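Long-range contacts in MDM10 isoform 1 (Saccharomyces cerevisiae, PDB 7BTX), which forms part of the ERMES complex tethering the endoplasmic reticulum to mitochondria and takes part in late assembly of the outer-membrane TOM translocase: residues Lys139-Gly144 and Met156-Leu161; Thr165-Lys170 and Leu182-Gln187. One frame throughout, in Å; residues are numbered along the deposited sequence.

Contact 1 of 2, residues Lys139-Gly144 and Met156-Leu161; sequences KSLYYG and MIIKRL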
loop_
_atom_site.group_PDB
_atom_site.type_symbol
_atom_site.label_atom_id
_atom_site.label_comp_id
_atom_site.label_asym_id
_atom_site.label_seq_id
_atom_site.Cartn_x
_atom_site.Cartn_y
_atom_site.Cartn_z
ATOM N N LYS D 139 -7.030 -34.448 30.806
ATOM C CA LYS D 139 -7.550 -33.593 29.754
ATOM C C LYS D 139 -6.428 -33.152 28.827
ATOM O O LYS D 139 -5.244 -33.313 29.123
ATOM C CB LYS D 139 -8.245 -32.374 30.354
ATOM C CG LYS D 139 -9.394 -32.724 31.273
ATOM C CD LYS D 139 -10.444 -33.532 30.534
ATOM C CE LYS D 139 -11.723 -33.670 31.338
ATOM N NZ LYS D 139 -12.687 -34.567 30.650
ATOM N N SER D 140 -6.815 -32.604 27.680
ATOM C CA SER D 140 -5.854 -32.071 26.731
ATOM C C SER D 140 -6.509 -30.952 25.945
ATOM O O SER D 140 -7.732 -30.874 25.849
ATOM C CB SER D 140 -5.329 -33.144 25.776
ATOM O OG SER D 140 -4.600 -34.137 26.469
ATOM N N LEU D 141 -5.676 -30.077 25.391
ATOM C CA LEU D 141 -6.131 -29.011 24.512
ATOM C C LEU D 141 -5.188 -28.937 23.332
ATOM O O LEU D 141 -3.970 -28.941 23.512
ATOM C CB LEU D 141 -6.200 -27.665 25.237
ATOM C CG LEU D 141 -6.734 -26.458 24.466
ATOM C CD1 LEU D 141 -7.574 -25.632 25.361
ATOM C CD2 LEU D 141 -5.614 -25.577 23.961
ATOM N N TYR D 142 -5.750 -28.874 22.136
ATOM C CA TYR D 142 -4.988 -28.646 20.923
ATOM C C TYR D 142 -5.514 -27.396 20.244
ATOM O O TYR D 142 -6.715 -27.249 20.022
ATOM C CB TYR D 142 -5.080 -29.842 19.981
ATOM C CG TYR D 142 -4.541 -31.109 20.584
ATOM C CD1 TYR D 142 -5.374 -31.987 21.263
ATOM C CD2 TYR D 142 -3.198 -31.420 20.489
ATOM C CE1 TYR D 142 -4.881 -33.134 21.825
ATOM C CE2 TYR D 142 -2.699 -32.568 21.042
ATOM C CZ TYR D 142 -3.543 -33.418 21.709
ATOM O OH TYR D 142 -3.040 -34.565 22.262
ATOM N N TYR D 143 -4.604 -26.484 19.935
ATOM C CA TYR D 143 -4.993 -25.204 19.365
ATOM C C TYR D 143 -3.971 -24.838 18.311
ATOM O O TYR D 143 -2.773 -24.994 18.538
ATOM C CB TYR D 143 -5.076 -24.126 20.443
ATOM C CG TYR D 143 -5.187 -22.718 19.913
ATOM C CD1 TYR D 143 -6.397 -22.227 19.444
ATOM C CD2 TYR D 143 -4.087 -21.873 19.897
ATOM C CE1 TYR D 143 -6.503 -20.948 18.964
ATOM C CE2 TYR D 143 -4.184 -20.599 19.412
ATOM C CZ TYR D 143 -5.392 -20.141 18.952
ATOM O OH TYR D 143 -5.479 -18.861 18.480
ATOM N N GLY D 144 -4.441 -24.365 17.163
ATOM C CA GLY D 144 -3.564 -23.846 16.142
ATOM C C GLY D 144 -4.270 -22.735 15.396
ATOM O O GLY D 144 -5.491 -22.677 15.348
ATOM N N MET D 156 -0.585 -24.304 20.189
ATOM C CA MET D 156 -0.547 -24.527 21.625
ATOM C C MET D 156 -1.123 -25.889 21.970
ATOM O O MET D 156 -2.260 -26.196 21.611
ATOM C CB MET D 156 -1.317 -23.440 22.369
ATOM C CG MET D 156 -1.267 -23.591 23.869
ATOM S SD MET D 156 -1.992 -22.212 24.748
ATOM C CE MET D 156 -3.696 -22.377 24.260
ATOM N N ILE D 157 -0.350 -26.713 22.663
ATOM C CA ILE D 157 -0.808 -28.002 23.162
ATOM C C ILE D 157 -0.704 -27.964 24.673
ATOM O O ILE D 157 0.343 -27.604 25.212
ATOM C CB ILE D 157 0.023 -29.164 22.590
ATOM C CG1 ILE D 157 0.045 -29.117 21.067
ATOM C CG2 ILE D 157 -0.516 -30.490 23.060
ATOM C CD1 ILE D 157 1.147 -29.923 20.467
ATOM N N ILE D 158 -1.784 -28.312 25.356
ATOM C CA ILE D 158 -1.798 -28.421 26.808
ATOM C C ILE D 158 -2.109 -29.871 27.129
ATOM O O ILE D 158 -3.022 -30.456 26.541
ATOM C CB ILE D 158 -2.827 -27.489 27.454
ATOM C CG1 ILE D 158 -2.684 -26.070 26.931
ATOM C CG2 ILE D 158 -2.663 -27.476 28.947
ATOM C CD1 ILE D 158 -3.830 -25.199 27.324
ATOM N N LYS D 159 -1.346 -30.460 28.039
ATOM C CA LYS D 159 -1.576 -31.818 28.510
ATOM C C LYS D 159 -1.571 -31.790 30.028
ATOM O O LYS D 159 -0.553 -31.448 30.632
ATOM C CB LYS D 159 -0.490 -32.771 28.009
ATOM C CG LYS D 159 -0.253 -32.788 26.514
ATOM C CD LYS D 159 -1.401 -33.437 25.791
ATOM C CE LYS D 159 -1.426 -34.926 26.038
ATOM N NZ LYS D 159 -2.601 -35.544 25.376
ATOM N N ARG D 160 -2.691 -32.148 30.652
ATOM C CA ARG D 160 -2.691 -32.285 32.108
ATOM C C ARG D 160 -2.364 -33.734 32.455
ATOM O O ARG D 160 -3.210 -34.628 32.428
ATOM C CB ARG D 160 -4.008 -31.841 32.719
ATOM C CG ARG D 160 -3.896 -31.775 34.227
ATOM C CD ARG D 160 -5.019 -31.024 34.874
ATOM N NE ARG D 160 -4.868 -31.008 36.322
ATOM C CZ ARG D 160 -5.768 -30.505 37.156
ATOM N NH1 ARG D 160 -5.557 -30.534 38.462
ATOM N NH2 ARG D 160 -6.885 -29.980 36.685
ATOM N N LEU D 161 -1.101 -33.953 32.807
ATOM C CA LEU D 161 -0.523 -35.285 32.918
ATOM C C LEU D 161 -0.871 -35.996 34.219
ATOM O O LEU D 161 -0.681 -37.211 34.328
ATOM C CB LEU D 161 0.991 -35.187 32.783
ATOM C CG LEU D 161 1.471 -34.508 31.508
ATOM C CD1 LEU D 161 2.967 -34.331 31.545
ATOM C CD2 LEU D 161 1.066 -35.335 30.315
#

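Contact 2 of 2, residues Thr165-Lys170 and Leu182-Gln187; sequences TQFMLK and LTCYFQ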
loop_
_atom_site.group_PDB
_atom_site.type_symbol
_atom_site.label_atom_id
_atom_site.label_comp_id
_atom_site.label_asym_id
_atom_site.label_seq_id
_atom_site.Cartn_x
_atom_site.Cartn_y
_atom_site.Cartn_z
ATOM N N THR D 165 0.090 -31.662 37.938
ATOM C CA THR D 165 1.147 -31.596 36.935
ATOM C C THR D 165 0.510 -31.274 35.591
ATOM O O THR D 165 -0.547 -31.811 35.257
ATOM C CB THR D 165 1.928 -32.922 36.880
ATOM O OG1 THR D 165 2.647 -33.118 38.102
ATOM C CG2 THR D 165 2.889 -32.991 35.730
ATOM N N GLN D 166 1.144 -30.380 34.836
ATOM C CA GLN D 166 0.656 -30.027 33.515
ATOM C C GLN D 166 1.841 -29.781 32.600
ATOM O O GLN D 166 2.905 -29.356 33.048
ATOM C CB GLN D 166 -0.232 -28.790 33.570
ATOM C CG GLN D 166 -1.305 -28.763 32.532
ATOM C CD GLN D 166 -2.090 -27.490 32.572
ATOM O OE1 GLN D 166 -1.557 -26.421 32.298
ATOM N NE2 GLN D 166 -3.362 -27.589 32.920
ATOM N N PHE D 167 1.650 -30.056 31.317
ATOM C CA PHE D 167 2.655 -29.793 30.301
ATOM C C PHE D 167 2.050 -28.871 29.259
ATOM O O PHE D 167 0.850 -28.934 28.994
ATOM C CB PHE D 167 3.144 -31.085 29.647
ATOM C CG PHE D 167 4.158 -30.871 28.564
ATOM C CD1 PHE D 167 5.440 -30.454 28.870
ATOM C CD2 PHE D 167 3.824 -31.074 27.236
ATOM C CE1 PHE D 167 6.372 -30.248 27.875
ATOM C CE2 PHE D 167 4.752 -30.871 26.235
ATOM C CZ PHE D 167 6.027 -30.458 26.558
ATOM N N MET D 168 2.875 -28.008 28.674
ATOM C CA MET D 168 2.386 -27.041 27.708
ATOM C C MET D 168 3.431 -26.796 26.640
ATOM O O MET D 168 4.614 -26.670 26.944
ATOM C CB MET D 168 2.044 -25.718 28.375
ATOM C CG MET D 168 0.642 -25.611 28.898
ATOM S SD MET D 168 0.283 -23.901 29.284
ATOM C CE MET D 168 0.923 -23.103 27.823
ATOM N N LEU D 169 2.986 -26.722 25.395
ATOM C CA LEU D 169 3.809 -26.300 24.276
ATOM C C LEU D 169 3.206 -25.041 23.678
ATOM O O LEU D 169 1.996 -24.832 23.730
ATOM C CB LEU D 169 3.901 -27.389 23.210
ATOM C CG LEU D 169 5.072 -28.354 23.299
ATOM C CD1 LEU D 169 4.699 -29.662 22.658
ATOM C CD2 LEU D 169 6.267 -27.762 22.605
ATOM N N LYS D 170 4.061 -24.191 23.113
ATOM C CA LYS D 170 3.588 -22.928 22.547
ATOM C C LYS D 170 4.527 -22.556 21.399
ATOM O O LYS D 170 5.588 -21.976 21.623
ATOM C CB LYS D 170 3.540 -21.832 23.585
ATOM C CG LYS D 170 2.180 -21.557 24.174
ATOM C CD LYS D 170 2.313 -20.638 25.365
ATOM C CE LYS D 170 0.992 -20.013 25.750
ATOM N NZ LYS D 170 1.090 -19.286 27.041
ATOM N N LEU D 182 9.667 -21.949 19.918
ATOM C CA LEU D 182 8.981 -23.118 20.452
ATOM C C LEU D 182 9.331 -23.269 21.921
ATOM O O LEU D 182 10.451 -23.665 22.251
ATOM C CB LEU D 182 9.375 -24.372 19.677
ATOM C CG LEU D 182 8.666 -25.649 20.089
ATOM C CD1 LEU D 182 7.200 -25.536 19.761
ATOM C CD2 LEU D 182 9.291 -26.822 19.370
ATOM N N THR D 183 8.377 -22.967 22.799
ATOM C CA THR D 183 8.617 -22.936 24.233
ATOM C C THR D 183 7.791 -23.997 24.944
ATOM O O THR D 183 6.645 -24.260 24.581
ATOM C CB THR D 183 8.282 -21.576 24.829
ATOM O OG1 THR D 183 6.867 -21.445 24.913
ATOM C CG2 THR D 183 8.812 -20.463 23.970
ATOM N N CYS D 184 8.383 -24.590 25.978
ATOM C CA CYS D 184 7.754 -25.623 26.784
ATOM C C CYS D 184 7.506 -25.115 28.198
ATOM O O CYS D 184 8.277 -24.323 28.738
ATOM C CB CYS D 184 8.626 -26.878 26.839
ATOM S SG CYS D 184 8.911 -27.657 25.249
ATOM N N TYR D 185 6.418 -25.583 28.803
ATOM C CA TYR D 185 6.044 -25.182 30.159
ATOM C C TYR D 185 5.671 -26.443 30.923
ATOM O O TYR D 185 4.566 -26.961 30.759
ATOM C CB TYR D 185 4.875 -24.202 30.186
ATOM C CG TYR D 185 5.091 -22.874 29.515
ATOM C CD1 TYR D 185 5.011 -22.750 28.140
ATOM C CD2 TYR D 185 5.334 -21.736 30.263
ATOM C CE1 TYR D 185 5.197 -21.547 27.530
ATOM C CE2 TYR D 185 5.526 -20.520 29.655
ATOM C CZ TYR D 185 5.456 -20.435 28.284
ATOM O OH TYR D 185 5.638 -19.229 27.655
ATOM N N PHE D 186 6.573 -26.928 31.756
ATOM C CA PHE D 186 6.218 -27.929 32.743
ATOM C C PHE D 186 5.890 -27.218 34.043
ATOM O O PHE D 186 6.589 -26.283 34.433
ATOM C CB PHE D 186 7.363 -28.914 32.945
ATOM C CG PHE D 186 7.010 -30.074 33.808
ATOM C CD1 PHE D 186 6.294 -31.135 33.295
ATOM C CD2 PHE D 186 7.394 -30.106 35.136
ATOM C CE1 PHE D 186 5.970 -32.202 34.086
ATOM C CE2 PHE D 186 7.067 -31.172 35.936
ATOM C CZ PHE D 186 6.358 -32.219 35.409
ATOM N N GLN D 187 4.826 -27.646 34.712
ATOM C CA GLN D 187 4.386 -26.936 35.909
ATOM C C GLN D 187 3.727 -27.891 36.889
ATOM O O GLN D 187 2.735 -28.542 36.556
ATOM C CB GLN D 187 3.443 -25.793 35.534
ATOM C CG GLN D 187 2.469 -26.112 34.428
ATOM C CD GLN D 187 1.791 -24.885 33.879
ATOM O OE1 GLN D 187 1.948 -23.790 34.410
ATOM N NE2 GLN D 187 1.043 -25.056 32.800
#

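Contact 1 of 2, residues Lys139-Gly144 and Met156-Leu161
Lys-159 reaches across to the neighbouring strand and gives its ammonium to two hydroxyls: NZ lies 2.7 Å from Ser-140 OG and 3.3 Å from Tyr-142 OH. The lysine chain is folded to get there, bent at both chi2 and chi3 (each -71°), so that its end turns over strand 140-144 instead of running straight out. Ser-140 OG also makes a weak bond to the carbonyl of Lys-139. On this same face the Tyr-142 ring meets Ile-157 at an oblique angle, with CE2 3.6 Å from the branch methyl CG2.

The contacts on the other face are mainly apolar. Leu-141 CD2 sits 3.7 Å from Met-156 CE, which the bend at the methionine's chi3 places there. The same leucine methyl packs 3.8 Å from Ile-158 CD1, the two side chains running abreast. Met-156 CB comes in at the edge of the Tyr-143 ring, 4.0 Å from CD2.

Beneath the side chains runs an antiparallel backbone ladder. Leu-141 and Ile-158 form a hydrogen-bonded pair, Leu-141 N to Ile-158 O and Ile-158 N to Leu-141 O, both 2.9 Å, and Tyr-143 pairs likewise with Met-156. Phe-12 of helix 5-16 packs on both Leu-141 and Ile-158, while Tyr-143 OH bonds to Glu-154.

The hairpin is thus two-sided, with Leu-141, Met-156 and Ile-158 on the face that the helix touches through Phe-12, and the lysine bonds on the reverse. Because both acceptors, the hydroxyls of Ser-140 and Tyr-142, are neutral, they would probably steady the ammonium without cancelling its charge.

Contact 2 of 2, residues Thr165-Lys170 and Leu182-Gln187
The beta hairpin of strands 165-174 and 179-189 sets Gln-166 beside Gln-187 on the face that looks toward helix 5-16. The two side chains run alongside each other, their amide planes 70° apart, with Gln-166 OE1 3.0 Å from Gln-187 NE2. Gln-187 CG stands between its own backbone N and carbonyl carbon (chi1 39°), and from there the extended chain leans toward the partner strand. Its NE2 bonds to the hydroxyl of Tyr-13 on the helix, and Gln-166 OE1 bonds weakly to the same hydroxyl. A leucine here would probably cost Tyr-13 OH its stronger amide partner and set an apolar branch beside Gln-166 OE1.

Farther along this face, Met-168 SD approaches the Tyr-185 ring obliquely, 5.5 Å from its centroid, a Met-aromatic contact. Lys-170 crosses the same ring farther out, its CD 3.7 Å from Tyr-185 CE1. Leu-9 of the helix covers Met-168 and Lys-170, and a chain of another protein packs against Thr-183 and Tyr-185.

The opposite face is hydrophobic. The methyl of Thr-165 touches the Phe-186 ring, CG2 being 3.6 Å from CZ. Leu-169 CD2 fits between Leu-182 CD1 and Cys-184 SG, 3.7 Å from each.

Backbone bonds join the strands near both ends: Gln-166 N reaches Gln-187 O at 3.0 Å, and Lys-170 pairs with Thr-183 in both directions. In the middle, Tyr-185 N gives a sound bond to Met-168 O, but the return bond from Met-168 N is weak.

Polar and mixed side chains turned to an N-terminal helix, with apolar ones on the reverse, fit the wall of a mitochondrial outer-membrane beta barrel.

From the N terminus, the chain passes helix 5-16, the short helix 30-33 and three strands before contact 1 closes the first of the two hairpins, turning between strands 140-147 and 152-162. A tight turn then leads into strand 165-174, and contact 2 closes the next hairpin with strand 179-189. The two loops follow in series, neither enclosing nor crossing the other, and their centres are about 9 Å apart. Strands 152-162 and 165-174 are sheet neighbours, joined by probable hydrogen bonds from Phe-167 N to Lys-159 O and from Leu-169 N to Ile-157 O. Together the contacts make a continuous four-strand meander, with strand 68-76 on one flank and strand 194-199 on the other.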